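Local coordinates for hypothetical protein yibA (Escherichia coli, PDB 1OYZ) that is of unknown function but folds as an all-helical solenoid containing HEAT repeats, an architecture that in other proteins commonly serves protein–protein binding, at residues I60-C63 against I69-D72; E113-R118 against P127-Q132; Q134-A137 against N143-R146; T148-S153 against R176-F181. All blocks are in the same frame, centred on the assembly; numbering follows the deposited sequence.

Interaction 1: I60-C63 against I69-D72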
loop_
_atom_site.group_PDB
_atom_site.type_symbol
_atom_site.label_atom_id
_atom_site.label_comp_id
_atom_site.label_asym_id
_atom_site.label_seq_id
_atom_site.Cartn_x
_atom_site.Cartn_y
_atom_site.Cartn_z
ATOM N N ILE A 60 -8.598 17.727 -16.272
ATOM C CA ILE A 60 -9.219 16.880 -17.274
ATOM C C ILE A 60 -8.515 17.121 -18.613
ATOM O O ILE A 60 -8.012 16.180 -19.227
ATOM C CB ILE A 60 -10.715 17.190 -17.379
ATOM C CG1 ILE A 60 -11.421 16.609 -16.148
ATOM C CG2 ILE A 60 -11.296 16.649 -18.721
ATOM C CD1 ILE A 60 -12.838 17.135 -15.935
ATOM N N GLU A 61 -8.417 18.372 -19.046
ATOM C CA GLU A 61 -7.733 18.616 -20.315
ATOM C C GLU A 61 -6.320 18.030 -20.295
ATOM O O GLU A 61 -5.904 17.369 -21.263
ATOM C CB GLU A 61 -7.646 20.101 -20.621
ATOM C CG GLU A 61 -8.980 20.770 -20.719
ATOM C CD GLU A 61 -8.838 22.241 -21.023
ATOM O OE1 GLU A 61 -9.869 22.941 -21.030
ATOM O OE2 GLU A 61 -7.691 22.697 -21.264
ATOM N N PHE A 62 -5.580 18.272 -19.211
ATOM C CA PHE A 62 -4.226 17.729 -19.092
ATOM C C PHE A 62 -4.252 16.225 -19.292
ATOM O O PHE A 62 -3.281 15.645 -19.762
ATOM C CB PHE A 62 -3.618 18.015 -17.713
ATOM C CG PHE A 62 -2.787 19.260 -17.667
ATOM C CD1 PHE A 62 -3.128 20.364 -18.447
ATOM C CD2 PHE A 62 -1.678 19.344 -16.838
ATOM C CE1 PHE A 62 -2.376 21.528 -18.404
ATOM C CE2 PHE A 62 -0.918 20.506 -16.783
ATOM C CZ PHE A 62 -1.268 21.604 -17.571
ATOM N N CYS A 63 -5.361 15.602 -18.915
ATOM C CA CYS A 63 -5.484 14.169 -19.068
ATOM C C CYS A 63 -5.365 13.736 -20.522
ATOM O O CYS A 63 -5.029 12.590 -20.795
ATOM C CB CYS A 63 -6.798 13.683 -18.467
ATOM S SG CYS A 63 -6.623 13.419 -16.688
ATOM N N ILE A 69 3.786 13.855 -18.789
ATOM C CA ILE A 69 3.980 14.503 -17.502
ATOM C C ILE A 69 2.693 15.240 -17.138
ATOM O O ILE A 69 2.227 15.183 -16.000
ATOM C CB ILE A 69 5.159 15.461 -17.574
ATOM C CG1 ILE A 69 6.406 14.661 -17.954
ATOM C CG2 ILE A 69 5.333 16.199 -16.253
ATOM C CD1 ILE A 69 7.677 15.471 -18.033
ATOM N N ARG A 70 2.104 15.916 -18.115
ATOM C CA ARG A 70 0.852 16.604 -17.864
ATOM C C ARG A 70 -0.265 15.620 -17.595
ATOM O O ARG A 70 -1.121 15.891 -16.755
ATOM C CB ARG A 70 0.458 17.506 -19.035
ATOM C CG ARG A 70 1.209 18.822 -19.062
ATOM C CD ARG A 70 0.713 19.693 -20.217
ATOM N NE ARG A 70 1.101 21.094 -20.051
ATOM C CZ ARG A 70 0.753 22.062 -20.900
ATOM N NH1 ARG A 70 0.018 21.779 -21.974
ATOM N NH2 ARG A 70 1.120 23.318 -20.665
ATOM N N ARG A 71 -0.269 14.484 -18.289
ATOM C CA ARG A 71 -1.344 13.520 -18.071
ATOM C C ARG A 71 -1.260 12.950 -16.664
ATOM O O ARG A 71 -2.262 12.794 -15.982
ATOM C CB ARG A 71 -1.288 12.376 -19.100
ATOM C CG ARG A 71 -1.639 12.815 -20.537
ATOM C CD ARG A 71 -2.193 11.674 -21.424
ATOM N NE ARG A 71 -1.284 10.541 -21.573
ATOM C CZ ARG A 71 -0.145 10.557 -22.262
ATOM N NH1 ARG A 71 0.267 11.655 -22.906
ATOM N NH2 ARG A 71 0.625 9.484 -22.255
ATOM N N ASP A 72 -0.047 12.654 -16.234
ATOM C CA ASP A 72 0.177 12.103 -14.924
ATOM C C ASP A 72 -0.317 13.103 -13.871
ATOM O O ASP A 72 -1.126 12.771 -13.004
ATOM C CB ASP A 72 1.666 11.812 -14.793
ATOM C CG ASP A 72 2.015 11.145 -13.501
ATOM O OD1 ASP A 72 1.435 10.103 -13.179
ATOM O OD2 ASP A 72 2.886 11.662 -12.807
#

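Interaction 2: E113-R118 against P127-Q132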
loop_
_atom_site.group_PDB
_atom_site.type_symbol
_atom_site.label_atom_id
_atom_site.label_comp_id
_atom_site.label_asym_id
_atom_site.label_seq_id
_atom_site.Cartn_x
_atom_site.Cartn_y
_atom_site.Cartn_z
ATOM N N GLU A 113 -3.989 4.712 -8.735
ATOM C CA GLU A 113 -3.992 5.256 -7.368
ATOM C C GLU A 113 -5.124 6.291 -7.214
ATOM O O GLU A 113 -5.807 6.322 -6.181
ATOM C CB GLU A 113 -2.625 5.870 -7.026
ATOM C CG GLU A 113 -1.570 4.785 -6.752
ATOM C CD GLU A 113 -0.142 5.187 -7.110
ATOM O OE1 GLU A 113 0.108 6.369 -7.435
ATOM O OE2 GLU A 113 0.745 4.306 -7.060
ATOM N N SER A 114 -5.342 7.120 -8.243
ATOM C CA SER A 114 -6.434 8.093 -8.179
ATOM C C SER A 114 -7.818 7.406 -8.197
ATOM O O SER A 114 -8.729 7.871 -7.495
ATOM C CB SER A 114 -6.310 9.133 -9.314
ATOM O OG SER A 114 -5.166 9.975 -9.140
ATOM N N THR A 115 -8.018 6.302 -8.945
ATOM C CA THR A 115 -9.356 5.671 -8.909
ATOM C C THR A 115 -9.595 5.107 -7.494
ATOM O O THR A 115 -10.747 5.013 -7.037
ATOM C CB THR A 115 -9.587 4.465 -9.928
ATOM O OG1 THR A 115 -8.670 3.403 -9.637
ATOM C CG2 THR A 115 -9.455 4.906 -11.415
ATOM N N ALA A 116 -8.512 4.737 -6.811
ATOM C CA ALA A 116 -8.599 4.192 -5.451
ATOM C C ALA A 116 -9.064 5.319 -4.516
ATOM O O ALA A 116 -9.981 5.137 -3.714
ATOM C CB ALA A 116 -7.222 3.653 -5.001
ATOM N N GLN A 117 -8.425 6.481 -4.649
ATOM C CA GLN A 117 -8.775 7.642 -3.857
ATOM C C GLN A 117 -10.269 7.921 -4.016
ATOM O O GLN A 117 -11.001 8.028 -3.034
ATOM C CB GLN A 117 -8.017 8.864 -4.338
ATOM C CG GLN A 117 -6.521 8.731 -4.376
ATOM C CD GLN A 117 -5.887 8.831 -3.013
ATOM O OE1 GLN A 117 -4.746 9.279 -2.886
ATOM N NE2 GLN A 117 -6.611 8.406 -1.981
ATOM N N ARG A 118 -10.715 8.026 -5.263
ATOM C CA ARG A 118 -12.114 8.325 -5.536
ATOM C C ARG A 118 -13.078 7.262 -4.995
ATOM O O ARG A 118 -14.175 7.585 -4.534
ATOM C CB ARG A 118 -12.334 8.515 -7.049
ATOM C CG ARG A 118 -11.407 9.550 -7.706
ATOM C CD ARG A 118 -12.183 10.668 -8.430
ATOM N NE ARG A 118 -13.090 11.359 -7.514
ATOM C CZ ARG A 118 -12.851 12.520 -6.914
ATOM N NH1 ARG A 118 -11.718 13.178 -7.128
ATOM N NH2 ARG A 118 -13.743 13.012 -6.058
ATOM N N PRO A 127 -17.163 -2.035 -7.566
ATOM C CA PRO A 127 -17.299 -3.075 -8.592
ATOM C C PRO A 127 -16.331 -2.789 -9.752
ATOM O O PRO A 127 -15.593 -3.669 -10.189
ATOM C CB PRO A 127 -18.771 -2.951 -9.016
ATOM C CG PRO A 127 -19.451 -2.525 -7.736
ATOM C CD PRO A 127 -18.481 -1.496 -7.172
ATOM N N LYS A 128 -16.325 -1.555 -10.241
ATOM C CA LYS A 128 -15.430 -1.190 -11.334
ATOM C C LYS A 128 -13.957 -1.288 -10.963
ATOM O O LYS A 128 -13.137 -1.660 -11.800
ATOM C CB LYS A 128 -15.759 0.207 -11.840
ATOM C CG LYS A 128 -16.941 0.203 -12.775
ATOM C CD LYS A 128 -17.596 1.560 -12.817
ATOM C CE LYS A 128 -18.694 1.603 -13.851
ATOM N NZ LYS A 128 -18.096 1.604 -15.215
ATOM N N ILE A 129 -13.617 -0.947 -9.723
ATOM C CA ILE A 129 -12.239 -1.053 -9.261
ATOM C C ILE A 129 -11.791 -2.517 -9.329
ATOM O O ILE A 129 -10.640 -2.825 -9.654
ATOM C CB ILE A 129 -12.090 -0.589 -7.804
ATOM C CG1 ILE A 129 -12.158 0.937 -7.724
ATOM C CG2 ILE A 129 -10.744 -1.055 -7.249
ATOM C CD1 ILE A 129 -10.886 1.645 -8.188
ATOM N N VAL A 130 -12.708 -3.423 -9.023
ATOM C CA VAL A 130 -12.379 -4.835 -9.058
ATOM C C VAL A 130 -12.086 -5.313 -10.495
ATOM O O VAL A 130 -11.094 -5.999 -10.735
ATOM C CB VAL A 130 -13.515 -5.673 -8.479
ATOM C CG1 VAL A 130 -13.263 -7.124 -8.736
ATOM C CG2 VAL A 130 -13.629 -5.419 -6.991
ATOM N N GLU A 131 -12.966 -4.951 -11.425
ATOM C CA GLU A 131 -12.827 -5.334 -12.815
ATOM C C GLU A 131 -11.535 -4.744 -13.317
ATOM O O GLU A 131 -10.805 -5.364 -14.117
ATOM C CB GLU A 131 -13.974 -4.769 -13.664
ATOM C CG GLU A 131 -15.004 -5.805 -14.099
ATOM C CD GLU A 131 -16.023 -5.275 -15.128
ATOM O OE1 GLU A 131 -15.630 -4.515 -16.051
ATOM O OE2 GLU A 131 -17.217 -5.644 -15.028
ATOM N N GLN A 132 -11.268 -3.520 -12.863
ATOM C CA GLN A 132 -10.058 -2.820 -13.272
ATOM C C GLN A 132 -8.816 -3.574 -12.814
ATOM O O GLN A 132 -7.868 -3.727 -13.584
ATOM C CB GLN A 132 -10.031 -1.420 -12.669
ATOM C CG GLN A 132 -8.848 -0.561 -13.093
ATOM C CD GLN A 132 -8.814 0.734 -12.313
ATOM O OE1 GLN A 132 -8.222 0.812 -11.218
ATOM N NE2 GLN A 132 -9.491 1.753 -12.840
#

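Interaction 3: Q134-A137 against N143-R146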
loop_
_atom_site.group_PDB
_atom_site.type_symbol
_atom_site.label_atom_id
_atom_site.label_comp_id
_atom_site.label_asym_id
_atom_site.label_seq_id
_atom_site.Cartn_x
_atom_site.Cartn_y
_atom_site.Cartn_z
ATOM N N GLN A 134 -8.649 -6.688 -12.112
ATOM C CA GLN A 134 -8.581 -7.984 -12.766
ATOM C C GLN A 134 -7.676 -7.946 -13.989
ATOM O O GLN A 134 -7.161 -8.970 -14.431
ATOM C CB GLN A 134 -9.966 -8.449 -13.165
ATOM C CG GLN A 134 -10.743 -8.902 -11.968
ATOM C CD GLN A 134 -12.206 -9.088 -12.257
ATOM O OE1 GLN A 134 -12.949 -9.595 -11.415
ATOM N NE2 GLN A 134 -12.640 -8.677 -13.447
ATOM N N ILE A 135 -7.468 -6.769 -14.554
ATOM C CA ILE A 135 -6.580 -6.739 -15.687
ATOM C C ILE A 135 -5.283 -6.014 -15.327
ATOM O O ILE A 135 -4.190 -6.410 -15.760
ATOM C CB ILE A 135 -7.290 -6.126 -16.956
ATOM C CG1 ILE A 135 -6.643 -4.841 -17.370
ATOM C CG2 ILE A 135 -8.766 -5.956 -16.736
ATOM C CD1 ILE A 135 -5.581 -5.072 -18.360
ATOM N N THR A 136 -5.371 -4.983 -14.486
ATOM C CA THR A 136 -4.161 -4.253 -14.166
ATOM C C THR A 136 -3.194 -5.015 -13.268
ATOM O O THR A 136 -2.005 -4.734 -13.267
ATOM C CB THR A 136 -4.467 -2.901 -13.517
ATOM O OG1 THR A 136 -3.242 -2.187 -13.392
ATOM C CG2 THR A 136 -5.051 -3.060 -12.158
ATOM N N ALA A 137 -3.711 -5.958 -12.485
ATOM C CA ALA A 137 -2.836 -6.732 -11.636
ATOM C C ALA A 137 -1.870 -7.534 -12.545
ATOM O O ALA A 137 -0.844 -8.015 -12.078
ATOM C CB ALA A 137 -3.646 -7.662 -10.737
ATOM N N ASN A 143 5.299 -0.747 -11.381
ATOM C CA ASN A 143 4.657 0.402 -10.749
ATOM C C ASN A 143 3.154 0.208 -10.818
ATOM O O ASN A 143 2.441 0.453 -9.830
ATOM C CB ASN A 143 5.033 1.684 -11.466
ATOM C CG ASN A 143 6.529 1.818 -11.646
ATOM O OD1 ASN A 143 7.128 2.808 -11.229
ATOM N ND2 ASN A 143 7.145 0.813 -12.273
ATOM N N VAL A 144 2.671 -0.259 -11.973
ATOM C CA VAL A 144 1.240 -0.483 -12.146
ATOM C C VAL A 144 0.732 -1.584 -11.248
ATOM O O VAL A 144 -0.294 -1.426 -10.591
ATOM C CB VAL A 144 0.874 -0.844 -13.614
ATOM C CG1 VAL A 144 -0.555 -1.353 -13.667
ATOM C CG2 VAL A 144 1.041 0.392 -14.531
ATOM N N ARG A 145 1.431 -2.715 -11.235
ATOM C CA ARG A 145 1.023 -3.812 -10.384
ATOM C C ARG A 145 1.028 -3.339 -8.920
ATOM O O ARG A 145 0.106 -3.631 -8.177
ATOM C CB ARG A 145 1.932 -5.029 -10.592
ATOM C CG ARG A 145 1.774 -5.649 -11.984
ATOM C CD ARG A 145 2.196 -7.107 -12.027
ATOM N NE ARG A 145 3.557 -7.307 -11.548
ATOM C CZ ARG A 145 4.646 -6.841 -12.140
ATOM N NH1 ARG A 145 4.553 -6.124 -13.249
ATOM N NH2 ARG A 145 5.843 -7.128 -11.637
ATOM N N ARG A 146 2.051 -2.589 -8.525
ATOM C CA ARG A 146 2.130 -2.057 -7.162
ATOM C C ARG A 146 0.893 -1.202 -6.886
ATOM O O ARG A 146 0.215 -1.390 -5.890
ATOM C CB ARG A 146 3.379 -1.179 -6.986
ATOM C CG ARG A 146 3.694 -0.786 -5.536
ATOM C CD ARG A 146 4.880 0.169 -5.494
ATOM N NE ARG A 146 5.865 -0.180 -6.522
ATOM C CZ ARG A 146 6.748 0.674 -7.036
ATOM N NH1 ARG A 146 6.778 1.932 -6.616
ATOM N NH2 ARG A 146 7.590 0.278 -7.990
#

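Interaction 4: T148-S153 against R176-F181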
loop_
_atom_site.group_PDB
_atom_site.type_symbol
_atom_site.label_atom_id
_atom_site.label_comp_id
_atom_site.label_asym_id
_atom_site.label_seq_id
_atom_site.Cartn_x
_atom_site.Cartn_y
_atom_site.Cartn_z
ATOM N N THR A 148 -1.812 -1.374 -8.217
ATOM C CA THR A 148 -2.984 -2.248 -8.209
ATOM C C THR A 148 -3.105 -2.845 -6.817
ATOM O O THR A 148 -4.217 -3.005 -6.280
ATOM C CB THR A 148 -2.866 -3.406 -9.255
ATOM O OG1 THR A 148 -2.663 -2.853 -10.565
ATOM C CG2 THR A 148 -4.136 -4.252 -9.281
ATOM N N ALA A 149 -1.970 -3.177 -6.212
ATOM C CA ALA A 149 -2.039 -3.754 -4.862
ATOM C C ALA A 149 -2.735 -2.760 -3.923
ATOM O O ALA A 149 -3.638 -3.118 -3.159
ATOM C CB ALA A 149 -0.623 -4.088 -4.352
ATOM N N PHE A 150 -2.313 -1.506 -3.990
ATOM C CA PHE A 150 -2.916 -0.462 -3.167
ATOM C C PHE A 150 -4.413 -0.388 -3.393
ATOM O O PHE A 150 -5.211 -0.349 -2.456
ATOM C CB PHE A 150 -2.305 0.889 -3.519
ATOM C CG PHE A 150 -2.994 2.040 -2.866
ATOM C CD1 PHE A 150 -3.106 2.101 -1.476
ATOM C CD2 PHE A 150 -3.556 3.046 -3.632
ATOM C CE1 PHE A 150 -3.772 3.147 -0.863
ATOM C CE2 PHE A 150 -4.222 4.092 -3.028
ATOM C CZ PHE A 150 -4.332 4.143 -1.639
ATOM N N ALA A 151 -4.786 -0.351 -4.666
ATOM C CA ALA A 151 -6.182 -0.272 -5.041
ATOM C C ALA A 151 -7.014 -1.355 -4.382
ATOM O O ALA A 151 -8.007 -1.071 -3.714
ATOM C CB ALA A 151 -6.320 -0.384 -6.548
ATOM N N ILE A 152 -6.607 -2.602 -4.589
ATOM C CA ILE A 152 -7.339 -3.735 -4.042
ATOM C C ILE A 152 -7.549 -3.587 -2.537
ATOM O O ILE A 152 -8.649 -3.784 -2.039
ATOM C CB ILE A 152 -6.605 -5.071 -4.377
ATOM C CG1 ILE A 152 -6.651 -5.328 -5.902
ATOM C CG2 ILE A 152 -7.257 -6.223 -3.643
ATOM C CD1 ILE A 152 -5.821 -6.529 -6.394
ATOM N N SER A 153 -6.502 -3.203 -1.827
ATOM C CA SER A 153 -6.597 -3.043 -0.391
ATOM C C SER A 153 -7.707 -2.069 -0.013
ATOM O O SER A 153 -8.287 -2.158 1.067
ATOM C CB SER A 153 -5.262 -2.573 0.179
ATOM O OG SER A 153 -4.994 -1.249 -0.188
ATOM N N ARG A 176 4.967 -8.047 -3.629
ATOM C CA ARG A 176 4.677 -9.216 -2.760
ATOM C C ARG A 176 4.354 -8.765 -1.322
ATOM O O ARG A 176 3.400 -9.254 -0.703
ATOM C CB ARG A 176 5.867 -10.214 -2.711
ATOM C CG ARG A 176 6.376 -10.751 -4.043
ATOM C CD ARG A 176 7.224 -12.046 -3.849
ATOM N NE ARG A 176 8.519 -11.815 -3.197
ATOM C CZ ARG A 176 9.508 -11.105 -3.735
ATOM N NH1 ARG A 176 10.654 -10.923 -3.067
ATOM N NH2 ARG A 176 9.361 -10.573 -4.948
ATOM N N ASN A 177 5.125 -7.808 -0.809
ATOM C CA ASN A 177 4.912 -7.328 0.550
ATOM C C ASN A 177 3.512 -6.714 0.694
ATOM O O ASN A 177 2.779 -7.013 1.647
ATOM C CB ASN A 177 6.025 -6.329 0.935
ATOM C CG ASN A 177 5.951 -5.894 2.407
ATOM O OD1 ASN A 177 5.660 -4.737 2.715
ATOM N ND2 ASN A 177 6.211 -6.820 3.312
ATOM N N TRP A 178 3.126 -5.885 -0.274
ATOM C CA TRP A 178 1.807 -5.250 -0.251
ATOM C C TRP A 178 0.685 -6.274 -0.318
ATOM O O TRP A 178 -0.328 -6.132 0.350
ATOM C CB TRP A 178 1.658 -4.277 -1.429
ATOM C CG TRP A 178 1.555 -2.845 -1.031
ATOM C CD1 TRP A 178 2.512 -1.872 -1.183
ATOM C CD2 TRP A 178 0.429 -2.210 -0.406
ATOM N NE1 TRP A 178 2.043 -0.669 -0.687
ATOM C CE2 TRP A 178 0.771 -0.855 -0.198
ATOM C CE3 TRP A 178 -0.836 -2.661 0.007
ATOM C CZ2 TRP A 178 -0.107 0.057 0.397
ATOM C CZ3 TRP A 178 -1.713 -1.740 0.605
ATOM C CH2 TRP A 178 -1.335 -0.404 0.794
ATOM N N ALA A 179 0.855 -7.295 -1.145
ATOM C CA ALA A 179 -0.179 -8.324 -1.288
ATOM C C ALA A 179 -0.370 -9.027 0.046
ATOM O O ALA A 179 -1.479 -9.074 0.594
ATOM C CB ALA A 179 0.226 -9.351 -2.372
ATOM N N ALA A 180 0.738 -9.544 0.572
ATOM C CA ALA A 180 0.733 -10.265 1.839
ATOM C C ALA A 180 0.184 -9.348 2.906
ATOM O O ALA A 180 -0.623 -9.747 3.733
ATOM C CB ALA A 180 2.143 -10.701 2.199
ATOM N N PHE A 181 0.628 -8.105 2.852
ATOM C CA PHE A 181 0.205 -7.098 3.794
ATOM C C PHE A 181 -1.308 -6.936 3.762
ATOM O O PHE A 181 -1.957 -6.901 4.809
ATOM C CB PHE A 181 0.867 -5.771 3.439
ATOM C CG PHE A 181 1.018 -4.838 4.597
ATOM C CD1 PHE A 181 -0.091 -4.433 5.343
ATOM C CD2 PHE A 181 2.287 -4.349 4.930
ATOM C CE1 PHE A 181 0.062 -3.548 6.409
ATOM C CE2 PHE A 181 2.462 -3.466 5.987
ATOM C CZ PHE A 181 1.349 -3.061 6.733
#

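Interaction 1: I60-C63 against I69-D72
The side chain of R70 is laid across one face of the F62 ring, and this CH-pi contact is the main one. CD of R70 lies 3.9 Å from the centroid of the F62 ring and only 12° off its normal. Farther out, NE of R70 comes within 3.5 Å of F62 CZ, and the guanidinium is tilted 22° from the ring plane, so the aromatic rim slips under one face of the charged group as well. The chain of R70 is extended from CG to NE, which lets its whole aliphatic length follow the ring. The backbone meets beside it: CA of R71 stands 3.3 Å from F62 O in a CA-H···O contact (137° at the hydrogen). R71 turns the other way. Its CD passes 3.0 Å from C63 O, and the bend at the next bond turns the guanidinium so that this oxygen lies at its edge. The second shell fixes both arginines. R70 forms salt bridges with D33 and D65, and R71 one with D102 while also donating to the carbonyl of D65. These bonds hold the start of helix 68-80 to the turn before it and to flanking parts of the chain, while the contacts of F62 with R70 and R71 join it to helix 53-63. An aspartate in the turn and an arginine six residues on that reaches a later aspartate are consistent with the Asp–Arg ladder of HEAT repeats.

Interaction 2: E113-R118 against P127-Q132
Two neighbouring antiparallel helices of the HEAT-type solenoid meet here, with T115 of helix 105-121 facing I129 and Q132 of helix 126-136. The axes of the two short segments run at 159° to one another and approach to 10.6 Å, and the buried surface is a modest 136 Å². Contact is made by only a few atoms. CD1 of I129 is the probe: it lies 3.6 Å from T115 CB and 3.2 Å from T115 OG1. The same methyl reaches the next residue, at 4.1 Å from A116 N. The double bend of I129, with chi1 at -75° and chi2 at -76°, is what brings CD1 alongside CB and OG1 of T115. One helical turn on, Q132 stretches out fully beyond CG and comes across the gap to set its amide beside T115; which end of that amide carries the nitrogen is uncertain. The hydroxyl of T115 makes a hydrogen bond to I112 O, so this buried polar atom has a partner within its own helix. Helix 88-101 closes one flank, with F92 and L95 against T115 and A99 against Q132. Antiparallel helices joined by a short connection, as 105-121 and 126-136 are, form the basic element of an alpha-solenoid such as the HEAT type.

Interaction 3: Q134-A137 against N143-R146
R145 sets CG opposite its own carbonyl carbon (chi1 -67°) and continues nearly extended at the next bond (chi2 -157°), a course that carries its aliphatic chain past the carbonyl of A137. CD of R145 comes to 3.2 Å from A137 O, and CG of R145 lies 3.5 Å from the same oxygen. The bend that follows at chi3 (-55°) turns the guanidinium toward D170. A137 O stands at the edge of the guanidinium, near its plane, yet makes no hydrogen bond with it. The guanidinium has other partners: NE forms a salt bridge with D170, and NH1 donates to the carbonyl of D139 in the intervening turn. The arginine thus links the turn that precedes it to the aspartate of a later turn, in keeping with the Asp–Arg ladder known from HEAT repeats. Beside it, V144 directs its CG1 branch at the last turn of the preceding helix, where CG1 is 3.7 Å from T136 O. The T136 hydroxyl is modelled too close to the same methyl, so its exact place there is doubtful. This hydroxyl nevertheless has a hydrogen-bond partner in T148 OG1, and T148 OG1 also bonds to V144 O; the threonine pair thus connects the end of one helix to the first turns of the next. The nearest alpha carbons, those of A137 and R145, are 5.0 Å apart, as expected where a short turn joins two helices. The contact sits at the junction of helix 126-136 with helix 142-153, and helix 105-121 packs against it, with I112 touching both T136 and V144 and R108 touching V144.

Interaction 4: T148-S153 against R176-F181
W178 packs against A149, F150 and S153 across two nearly parallel helices of the HEAT repeat region, whose short segments lie 10° apart in direction and 9.3 Å apart at their axes. Such parallel packing joins helices stacked along the solenoid, here 142-153 and 173-186. Aromatic contacts dominate. The edge of the F150 ring is directed at the face of the W178 six-membered ring in an offset edge-to-face pair, with planes at 76° and centroids 6.0 Å apart. CH2 of W178 sits in the plane of the F150 ring, 3.8 Å from F150 CD1. The indole face is also covered by backbone: CA of F150 stands 4.2 Å from the centroid of the six-membered ring, close to its normal, in a CH-pi contact. A chi1 of 172° carries the F150 ring along the indole so that its edge reaches the W178 face, while CA is placed there by the helix itself. Apolar packing is simpler. CB of A149 meets CB of W178 at 3.7 Å, and a side chain as small as alanine lets the helices come near; A149 and A179 have the nearest alpha carbons. Outside the pair, F150 also rests on E113 and A116 of helix 105-121, while A179 faces L167 and L168 of helix 161-168. S153 brings a hydroxyl to the indole rim. That hydroxyl is modelled as a donor to F150 O at a distance too short to trust in detail, and S153 OG lies 3.4 Å from CZ3 of W178.

Overall arrangement
The four contacts follow one another along the chain and along the solenoid. Interaction 1 stands apart, its centre about 18 Å from that of interaction 2, and does not touch the rest. Interactions 2 and 3 share helix 126-136, with centres about 11 Å apart, while interactions 3 and 4 share helix 142-153. The latter two meet through a probable hydrogen bond of 3.0 Å between T136 OG1 and T148 OG1. Interaction 4 returns to interaction 2 where A116 CB packs 3.6 Å from F150 CE2. Interactions 1 and 3 repeat one helix-turn-helix pattern, R71 and R145 each bridging to a later aspartate. None of the four can be tied to a ligand or active site; they are structural packing within the solenoid.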